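Local coordinates for protein 1,4-beta-N-Acetylmuramidase M1 (PDB 1JFX) that hydrolyses the beta-1,4 linkages of bacterial cell-wall peptidoglycan, acting as a secreted lysozyme of glycosyl hydrolase family 25 with both acetylmuramidase and diacetylmuramidase activity, at residues A[122-127]-A[156-161]; A[142-147]-A[171-176]. All coordinates share one frame; numbering follows the deposited sequence.

Contact 1: residues A[122-127]-A[156-161]; sequences DFHARY and AKSPFW
His124 carries the helix side of this contact, meeting Lys157 over its imidazole face and Ser158 at its edge. The apolar part is a CH-pi contact: Lys157 CB stands 4.0 Å from the centroid of the His124 ring, 28° off the normal. Further out, the lysine chain, extended beyond CG, passes obliquely over the imidazole and carries CD toward the rim of the same face.

The polar part uses both ring nitrogens. His124 NE2 donates a weak hydrogen bond to Lys157 O (3.2 Å), its N-H...O angle of 129° being well short of straight; the same N-H also serves Asp134 OD1, the stronger partner. On the other nitrogen, a water lies 3.0 Å from His124 ND1 and accepts from Lys157 NZ at 3.1 Å, joining the two side-chain ends. At the ring's edge, near its plane, Ser158 OG comes within 3.4 Å of His124 CD2 while its hydrogen bond goes to Val135 O.

With CG anti to the backbone N (chi1 171°), the imidazole reaches from helix 113-131, which links parallel strands 96-98 and 136-139 of the beta-alpha barrel, to the loop leading into the next strand, 160-163; helix 72-81 packs against Phe123 and Arg126.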
ATOM      1  N   ASP A 122     -10.365 -11.928  -5.652  1.00  7.23           N
ATOM      2  CA  ASP A 122     -10.043 -13.024  -4.748  1.00  8.46           C
ATOM      3  C   ASP A 122      -9.122 -12.551  -3.624  1.00  8.77           C
ATOM      4  O   ASP A 122      -9.297 -12.938  -2.461  1.00  9.52           O
ATOM      5  CB  ASP A 122      -9.380 -14.181  -5.506  1.00  8.52           C
ATOM      6  CG  ASP A 122     -10.361 -14.956  -6.382  1.00  8.97           C
ATOM      7  OD1 ASP A 122     -11.586 -14.739  -6.260  1.00 10.22           O
ATOM      8  OD2 ASP A 122      -9.892 -15.804  -7.178  1.00 10.58           O
ATOM      9  N   PHE A 123      -8.131 -11.732  -3.962  1.00  7.70           N
ATOM     10  CA  PHE A 123      -7.225 -11.221  -2.945  1.00  6.37           C
ATOM     11  C   PHE A 123      -8.023 -10.365  -1.961  1.00  7.66           C
ATOM     12  O   PHE A 123      -7.868 -10.481  -0.741  1.00  7.21           O
ATOM     13  CB  PHE A 123      -6.090 -10.397  -3.579  1.00  8.13           C
ATOM     14  CG  PHE A 123      -4.979 -10.039  -2.617  1.00  6.79           C
ATOM     15  CD1 PHE A 123      -5.155  -9.045  -1.650  1.00  7.34           C
ATOM     16  CD2 PHE A 123      -3.759 -10.713  -2.667  1.00  6.37           C
ATOM     17  CE1 PHE A 123      -4.116  -8.733  -0.744  1.00  8.00           C
ATOM     18  CE2 PHE A 123      -2.723 -10.411  -1.781  1.00  6.21           C
ATOM     19  CZ  PHE A 123      -2.898  -9.418  -0.813  1.00  5.55           C
ATOM     20  N   HIS A 124      -8.892  -9.511  -2.483  1.00  7.57           N
ATOM     21  CA  HIS A 124      -9.692  -8.670  -1.611  1.00  6.99           C
ATOM     22  C   HIS A 124     -10.594  -9.516  -0.701  1.00  6.74           C
ATOM     23  O   HIS A 124     -10.669  -9.280   0.502  1.00  7.16           O
ATOM     24  CB  HIS A 124     -10.546  -7.689  -2.438  1.00  7.26           C
ATOM     25  CG  HIS A 124     -11.546  -6.930  -1.621  1.00  7.12           C
ATOM     26  ND1 HIS A 124     -12.722  -7.498  -1.172  1.00 11.74           N
ATOM     27  CD2 HIS A 124     -11.519  -5.673  -1.115  1.00  9.21           C
ATOM     28  CE1 HIS A 124     -13.369  -6.625  -0.420  1.00 11.50           C
ATOM     29  NE2 HIS A 124     -12.661  -5.510  -0.368  1.00 10.04           N
ATOM     30  N   ALA A 125     -11.264 -10.511  -1.272  1.00  7.43           N
ATOM     31  CA  ALA A 125     -12.165 -11.341  -0.483  1.00  7.00           C
ATOM     32  C   ALA A 125     -11.441 -12.071   0.632  1.00  6.35           C
ATOM     33  O   ALA A 125     -11.927 -12.105   1.768  1.00  7.16           O
ATOM     34  CB  ALA A 125     -12.876 -12.346  -1.368  1.00  8.74           C
ATOM     35  N   ARG A 126     -10.282 -12.647   0.324  1.00  7.06           N
ATOM     36  CA  ARG A 126      -9.552 -13.395   1.342  1.00  6.82           C
ATOM     37  C   ARG A 126      -8.922 -12.478   2.380  1.00  7.44           C
ATOM     38  O   ARG A 126      -8.912 -12.804   3.576  1.00  6.71           O
ATOM     39  CB  ARG A 126      -8.490 -14.289   0.697  1.00  7.27           C
ATOM     40  CG  ARG A 126      -7.717 -15.183   1.681  1.00  6.39           C
ATOM     41  CD  ARG A 126      -8.635 -15.996   2.621  1.00  8.97           C
ATOM     42  NE  ARG A 126      -9.682 -16.760   1.935  1.00  8.15           N
ATOM     43  CZ  ARG A 126      -9.640 -18.071   1.697  1.00  9.08           C
ATOM     44  NH1 ARG A 126      -8.594 -18.806   2.069  1.00 10.30           N
ATOM     45  NH2 ARG A 126     -10.673 -18.662   1.114  1.00 10.62           N
ATOM     46  N   TYR A 127      -8.406 -11.334   1.949  1.00  6.20           N
ATOM     47  CA  TYR A 127      -7.804 -10.424   2.914  1.00  6.09           C
ATOM     48  C   TYR A 127      -8.886  -9.938   3.888  1.00  6.67           C
ATOM     49  O   TYR A 127      -8.627  -9.807   5.091  1.00  6.80           O
ATOM     50  CB  TYR A 127      -7.149  -9.230   2.213  1.00  6.36           C
ATOM     51  CG  TYR A 127      -6.390  -8.363   3.187  1.00  6.03           C
ATOM     52  CD1 TYR A 127      -5.222  -8.832   3.800  1.00  7.27           C
ATOM     53  CD2 TYR A 127      -6.876  -7.108   3.563  1.00  4.54           C
ATOM     54  CE1 TYR A 127      -4.567  -8.076   4.778  1.00  9.26           C
ATOM     55  CE2 TYR A 127      -6.225  -6.342   4.531  1.00  8.06           C
ATOM     56  CZ  TYR A 127      -5.075  -6.837   5.142  1.00  5.95           C
ATOM     57  OH  TYR A 127      -4.464  -6.100   6.131  1.00  7.38           O
ATOM     58  N   ALA A 156     -16.204   0.405  -4.833  1.00  9.62           N
ATOM     59  CA  ALA A 156     -16.823   0.396  -3.510  1.00 11.46           C
ATOM     60  C   ALA A 156     -16.169  -0.596  -2.564  1.00 12.22           C
ATOM     61  O   ALA A 156     -16.626  -0.756  -1.432  1.00 14.58           O
ATOM     62  CB  ALA A 156     -18.313   0.089  -3.629  1.00 13.13           C
ATOM     63  N   LYS A 157     -15.097  -1.241  -3.011  1.00 10.76           N
ATOM     64  CA  LYS A 157     -14.426  -2.252  -2.193  1.00 10.11           C
ATOM     65  C   LYS A 157     -13.049  -1.904  -1.649  1.00 10.47           C
ATOM     66  O   LYS A 157     -12.698  -2.339  -0.561  1.00 12.52           O
ATOM     67  CB  LYS A 157     -14.273  -3.551  -2.978  1.00 10.45           C
ATOM     68  CG  LYS A 157     -15.545  -4.344  -3.195  1.00 15.23           C
ATOM     69  CD  LYS A 157     -15.191  -5.622  -3.933  1.00 14.55           C
ATOM     70  CE  LYS A 157     -16.346  -6.589  -4.006  1.00 21.64           C
ATOM     71  NZ  LYS A 157     -15.949  -7.774  -4.819  1.00 22.25           N
ATOM     72  N   SER A 158     -12.257  -1.157  -2.411  1.00  9.20           N
ATOM     73  CA  SER A 158     -10.908  -0.831  -1.963  1.00  8.82           C
ATOM     74  C   SER A 158     -10.487   0.623  -2.044  1.00  9.48           C
ATOM     75  O   SER A 158     -10.695   1.270  -3.075  1.00  9.19           O
ATOM     76  CB  SER A 158      -9.873  -1.617  -2.784  1.00  8.98           C
ATOM     77  OG  SER A 158      -9.852  -3.002  -2.480  1.00  9.10           O
ATOM     78  N   PRO A 159      -9.894   1.156  -0.961  1.00  8.28           N
ATOM     79  CA  PRO A 159      -9.433   2.550  -1.004  1.00  8.57           C
ATOM     80  C   PRO A 159      -8.310   2.539  -2.058  1.00  8.44           C
ATOM     81  O   PRO A 159      -7.623   1.521  -2.236  1.00  7.87           O
ATOM     82  CB  PRO A 159      -8.874   2.783   0.398  1.00 10.90           C
ATOM     83  CG  PRO A 159      -9.715   1.873   1.257  1.00  9.94           C
ATOM     84  CD  PRO A 159      -9.868   0.624   0.422  1.00  7.39           C
ATOM     85  N   PHE A 160      -8.097   3.665  -2.734  1.00  6.97           N
ATOM     86  CA  PHE A 160      -7.094   3.741  -3.792  1.00  6.61           C
ATOM     87  C   PHE A 160      -5.839   4.518  -3.401  1.00  5.73           C
ATOM     88  O   PHE A 160      -5.919   5.662  -2.960  1.00  6.67           O
ATOM     89  CB  PHE A 160      -7.779   4.383  -5.023  1.00  5.25           C
ATOM     90  CG  PHE A 160      -6.895   4.560  -6.235  1.00  7.80           C
ATOM     91  CD1 PHE A 160      -6.103   3.519  -6.712  1.00  8.78           C
ATOM     92  CD2 PHE A 160      -6.935   5.755  -6.954  1.00 10.14           C
ATOM     93  CE1 PHE A 160      -5.367   3.669  -7.895  1.00 10.36           C
ATOM     94  CE2 PHE A 160      -6.203   5.915  -8.143  1.00  9.06           C
ATOM     95  CZ  PHE A 160      -5.421   4.872  -8.611  1.00  8.78           C
ATOM     96  N   TRP A 161      -4.681   3.876  -3.541  1.00  5.95           N
ATOM     97  CA  TRP A 161      -3.399   4.528  -3.269  1.00  6.20           C
ATOM     98  C   TRP A 161      -2.745   4.653  -4.647  1.00  6.35           C
ATOM     99  O   TRP A 161      -2.247   3.682  -5.216  1.00  6.97           O
ATOM    100  CB  TRP A 161      -2.555   3.673  -2.326  1.00  7.15           C
ATOM    101  CG  TRP A 161      -1.183   4.220  -2.054  1.00  6.89           C
ATOM    102  CD1 TRP A 161      -0.667   5.423  -2.451  1.00  6.37           C
ATOM    103  CD2 TRP A 161      -0.145   3.555  -1.333  1.00  6.88           C
ATOM    104  NE1 TRP A 161       0.638   5.546  -2.021  1.00  6.37           N
ATOM    105  CE2 TRP A 161       0.982   4.406  -1.333  1.00  6.05           C
ATOM    106  CE3 TRP A 161      -0.060   2.309  -0.691  1.00  5.99           C
ATOM    107  CZ2 TRP A 161       2.187   4.053  -0.714  1.00  5.91           C
ATOM    108  CZ3 TRP A 161       1.134   1.952  -0.077  1.00  6.62           C
ATOM    109  CH2 TRP A 161       2.245   2.821  -0.091  1.00  5.73           C
TER
HETATM  110  O   HOH W   1     -13.935  -9.397  -3.161  1.00 15.17           O

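Contact 2: residues A[142-147]-A[171-176]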
ATOM      1  N   SER A 142      -1.949   3.747 -15.334  1.00  9.08           N
ATOM      2  CA  SER A 142      -1.619   2.990 -16.545  1.00  9.67           C
ATOM      3  C   SER A 142      -1.813   1.502 -16.353  1.00  7.81           C
ATOM      4  O   SER A 142      -2.432   0.826 -17.181  1.00  9.57           O
ATOM      5  CB  SER A 142      -0.154   3.220 -16.955  1.00 10.85           C
ATOM      6  OG  SER A 142      -0.007   4.498 -17.538  1.00 20.45           O
ATOM      7  N   TRP A 143      -1.263   0.979 -15.265  1.00  8.03           N
ATOM      8  CA  TRP A 143      -1.384  -0.444 -15.024  1.00  6.42           C
ATOM      9  C   TRP A 143      -2.845  -0.816 -14.781  1.00  8.36           C
ATOM     10  O   TRP A 143      -3.342  -1.793 -15.339  1.00  7.85           O
ATOM     11  CB  TRP A 143      -0.533  -0.870 -13.831  1.00  8.11           C
ATOM     12  CG  TRP A 143      -0.408  -2.352 -13.725  1.00  7.44           C
ATOM     13  CD1 TRP A 143       0.587  -3.134 -14.262  1.00  9.21           C
ATOM     14  CD2 TRP A 143      -1.347  -3.252 -13.129  1.00  8.59           C
ATOM     15  NE1 TRP A 143       0.314  -4.467 -14.036  1.00  8.93           N
ATOM     16  CE2 TRP A 143      -0.866  -4.566 -13.347  1.00  7.58           C
ATOM     17  CE3 TRP A 143      -2.554  -3.080 -12.440  1.00  8.27           C
ATOM     18  CZ2 TRP A 143      -1.556  -5.701 -12.903  1.00  6.64           C
ATOM     19  CZ3 TRP A 143      -3.245  -4.217 -11.999  1.00  8.31           C
ATOM     20  CH2 TRP A 143      -2.735  -5.509 -12.240  1.00  7.61           C
ATOM     21  N   TRP A 144      -3.537  -0.052 -13.941  1.00  7.93           N
ATOM     22  CA  TRP A 144      -4.934  -0.371 -13.680  1.00  7.68           C
ATOM     23  C   TRP A 144      -5.764  -0.413 -14.960  1.00  8.90           C
ATOM     24  O   TRP A 144      -6.474  -1.392 -15.247  1.00  8.98           O
ATOM     25  CB  TRP A 144      -5.566   0.651 -12.728  1.00  9.85           C
ATOM     26  CG  TRP A 144      -6.943   0.236 -12.323  1.00  8.52           C
ATOM     27  CD1 TRP A 144      -8.136   0.688 -12.834  1.00  8.69           C
ATOM     28  CD2 TRP A 144      -7.270  -0.787 -11.384  1.00  7.27           C
ATOM     29  NE1 TRP A 144      -9.182  -0.003 -12.265  1.00  7.83           N
ATOM     30  CE2 TRP A 144      -8.676  -0.914 -11.371  1.00  7.80           C
ATOM     31  CE3 TRP A 144      -6.506  -1.620 -10.546  1.00  7.97           C
ATOM     32  CZ2 TRP A 144      -9.339  -1.841 -10.551  1.00  8.25           C
ATOM     33  CZ3 TRP A 144      -7.167  -2.538  -9.731  1.00  9.21           C
ATOM     34  CH2 TRP A 144      -8.567  -2.638  -9.741  1.00  9.43           C
ATOM     35  N   ASN A 145      -5.671   0.645 -15.748  1.00  9.13           N
ATOM     36  CA  ASN A 145      -6.464   0.684 -16.958  1.00  9.66           C
ATOM     37  C   ASN A 145      -6.081  -0.409 -17.950  1.00  9.26           C
ATOM     38  O   ASN A 145      -6.948  -1.097 -18.499  1.00 11.06           O
ATOM     39  CB  ASN A 145      -6.395   2.085 -17.572  1.00 12.87           C
ATOM     40  CG  ASN A 145      -7.192   3.105 -16.757  1.00 14.65           C
ATOM     41  OD1 ASN A 145      -8.182   2.752 -16.100  1.00 12.10           O
ATOM     42  ND2 ASN A 145      -6.775   4.368 -16.801  1.00 17.87           N
ATOM     43  N   THR A 146      -4.788  -0.607 -18.149  1.00  8.63           N
ATOM     44  CA  THR A 146      -4.343  -1.631 -19.071  1.00  7.95           C
ATOM     45  C   THR A 146      -4.656  -3.056 -18.645  1.00  8.14           C
ATOM     46  O   THR A 146      -5.287  -3.815 -19.397  1.00  9.59           O
ATOM     47  CB  THR A 146      -2.836  -1.506 -19.317  1.00  9.99           C
ATOM     48  OG1 THR A 146      -2.598  -0.299 -20.043  1.00 11.55           O
ATOM     49  CG2 THR A 146      -2.296  -2.704 -20.098  1.00  8.12           C
ATOM     50  N   CYS A 147      -4.236  -3.425 -17.436  1.00  8.10           N
ATOM     51  CA  CYS A 147      -4.421  -4.791 -16.986  1.00  7.42           C
ATOM     52  C   CYS A 147      -5.793  -5.201 -16.470  1.00  8.63           C
ATOM     53  O   CYS A 147      -6.092  -6.390 -16.423  1.00  8.44           O
ATOM     54  CB  CYS A 147      -3.342  -5.141 -15.966  1.00  6.89           C
ATOM     55  SG  CYS A 147      -1.637  -4.991 -16.593  1.00  9.09           S
ATOM     56  N   THR A 171      -3.689  11.813 -11.427  1.00  8.04           N
ATOM     57  CA  THR A 171      -4.729  11.419 -12.364  1.00  8.58           C
ATOM     58  C   THR A 171      -5.336  10.136 -11.798  1.00  8.48           C
ATOM     59  O   THR A 171      -4.631   9.181 -11.481  1.00  9.91           O
ATOM     60  CB  THR A 171      -4.151  11.162 -13.767  1.00  8.25           C
ATOM     61  OG1 THR A 171      -3.659  12.396 -14.292  1.00 10.91           O
ATOM     62  CG2 THR A 171      -5.228  10.606 -14.711  1.00  9.11           C
ATOM     63  N   VAL A 172      -6.654  10.132 -11.658  1.00  8.13           N
ATOM     64  CA  VAL A 172      -7.367   8.998 -11.094  1.00  7.97           C
ATOM     65  C   VAL A 172      -8.195   8.267 -12.143  1.00  7.93           C
ATOM     66  O   VAL A 172      -8.949   8.895 -12.888  1.00  8.28           O
ATOM     67  CB  VAL A 172      -8.312   9.491  -9.970  1.00  7.54           C
ATOM     68  CG1 VAL A 172      -9.131   8.325  -9.398  1.00  9.70           C
ATOM     69  CG2 VAL A 172      -7.494  10.173  -8.877  1.00 12.12           C
ATOM     70  N   PRO A 173      -8.039   6.937 -12.240  1.00  8.42           N
ATOM     71  CA  PRO A 173      -8.810   6.149 -13.213  1.00  8.91           C
ATOM     72  C   PRO A 173     -10.295   6.271 -12.876  1.00  8.54           C
ATOM     73  O   PRO A 173     -10.667   6.456 -11.718  1.00  7.89           O
ATOM     74  CB  PRO A 173      -8.322   4.720 -12.985  1.00 10.13           C
ATOM     75  CG  PRO A 173      -6.937   4.895 -12.420  1.00 11.15           C
ATOM     76  CD  PRO A 173      -7.087   6.083 -11.500  1.00  9.04           C
ATOM     77  N   SER A 174     -11.152   6.159 -13.885  1.00  7.54           N
ATOM     78  CA  SER A 174     -12.579   6.262 -13.646  1.00  6.97           C
ATOM     79  C   SER A 174     -13.085   5.190 -12.673  1.00  7.91           C
ATOM     80  O   SER A 174     -14.122   5.360 -12.054  1.00  7.65           O
ATOM     81  CB  SER A 174     -13.332   6.142 -14.972  1.00  8.90           C
ATOM     82  OG  SER A 174     -13.080   4.881 -15.569  1.00 14.04           O
ATOM     83  N   GLY A 175     -12.344   4.091 -12.559  1.00  7.16           N
ATOM     84  CA  GLY A 175     -12.729   2.991 -11.688  1.00  7.63           C
ATOM     85  C   GLY A 175     -12.633   3.223 -10.186  1.00  7.36           C
ATOM     86  O   GLY A 175     -12.973   2.328  -9.408  1.00  8.62           O
ATOM     87  N   PHE A 176     -12.141   4.394  -9.780  1.00  7.76           N
ATOM     88  CA  PHE A 176     -12.049   4.761  -8.367  1.00  8.79           C
ATOM     89  C   PHE A 176     -12.752   6.116  -8.181  1.00  7.87           C
ATOM     90  O   PHE A 176     -12.628   7.007  -9.017  1.00 10.33           O
ATOM     91  CB  PHE A 176     -10.582   4.810  -7.927  1.00  9.49           C
ATOM     92  CG  PHE A 176      -9.929   3.452  -7.912  1.00  8.46           C
ATOM     93  CD1 PHE A 176     -10.257   2.526  -6.920  1.00  9.90           C
ATOM     94  CD2 PHE A 176      -9.071   3.059  -8.940  1.00  9.46           C
ATOM     95  CE1 PHE A 176      -9.750   1.224  -6.956  1.00 10.89           C
ATOM     96  CE2 PHE A 176      -8.558   1.759  -8.985  1.00 11.42           C
ATOM     97  CZ  PHE A 176      -8.901   0.840  -7.991  1.00 10.65           C
TER
HETATM   98  O   HOH W   2     -10.769   2.833 -14.613  1.00 11.76           O
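This is a largely apolar, aromatic contact between helix 141-148 and the loop that joins strands 160-163 and 181-185 of the beta-alpha barrel, with one water bridge beside it. Its centre is an edge-to-face pair: the edge of Phe176 points at the face of Trp144, with 4.9 Å between the centroids of the Trp144 five-membered ring and the Phe176 ring and 57° between the planes. Phe176 CE2 lies over the middle of the indole, 3.6 Å from Trp144 CE2, and Phe176 CZ extends the contact over the six-membered ring, 3.7 Å from Trp144 CZ2. The indole projects toward the loop because its CG is anti to the backbone N (chi1 -173°).

Pro173 CB makes a second apolar contact, 4.0 Å from Trp144 CD1, and also touches Asn145 OD1 at 3.7 Å. Asn145 OD1 accepts from a water at 3.0 Å; the water in turn accepts from Gly175 N at 2.9 Å, within the type I beta turn from Pro173 to Phe176, and lies in the indole plane at its edge. Trp144 NE1 is hydrogen-bonded to Trp151 O.

Behind the loop, Phe160 of strand 160-163 stacks on Phe176 and touches Pro173, while Ile120 of helix 113-131 packs against Trp144. Helix 141-148 is tied further by the disulfide of Cys147 to Cys108.

Overall arrangement
Both contacts are buried within the TIM-barrel-like catalytic domain, contact 1 nearer the chain centre (about 11 Å, centre to centre, against about 16 Å). They lie about 15 Å apart, centre to centre, and touch where Phe160 CE2 is 4.0 Å from Val172 CG1 and Ser158 O is 4.0 Å from Phe176 CE1. Strand 160-163 connects them by its lead-in and following loop, and helix 113-131 bears on both, through His124 and Ile120. Contact 1, burying 128 Å², mixes a CH-pi contact with a weak hydrogen bond and a water bridge; contact 2, burying 205 Å², is chiefly aromatic and proline packing. Its Trp144 side chain lies about 9 Å from that of Glu100, a predicted active-site residue.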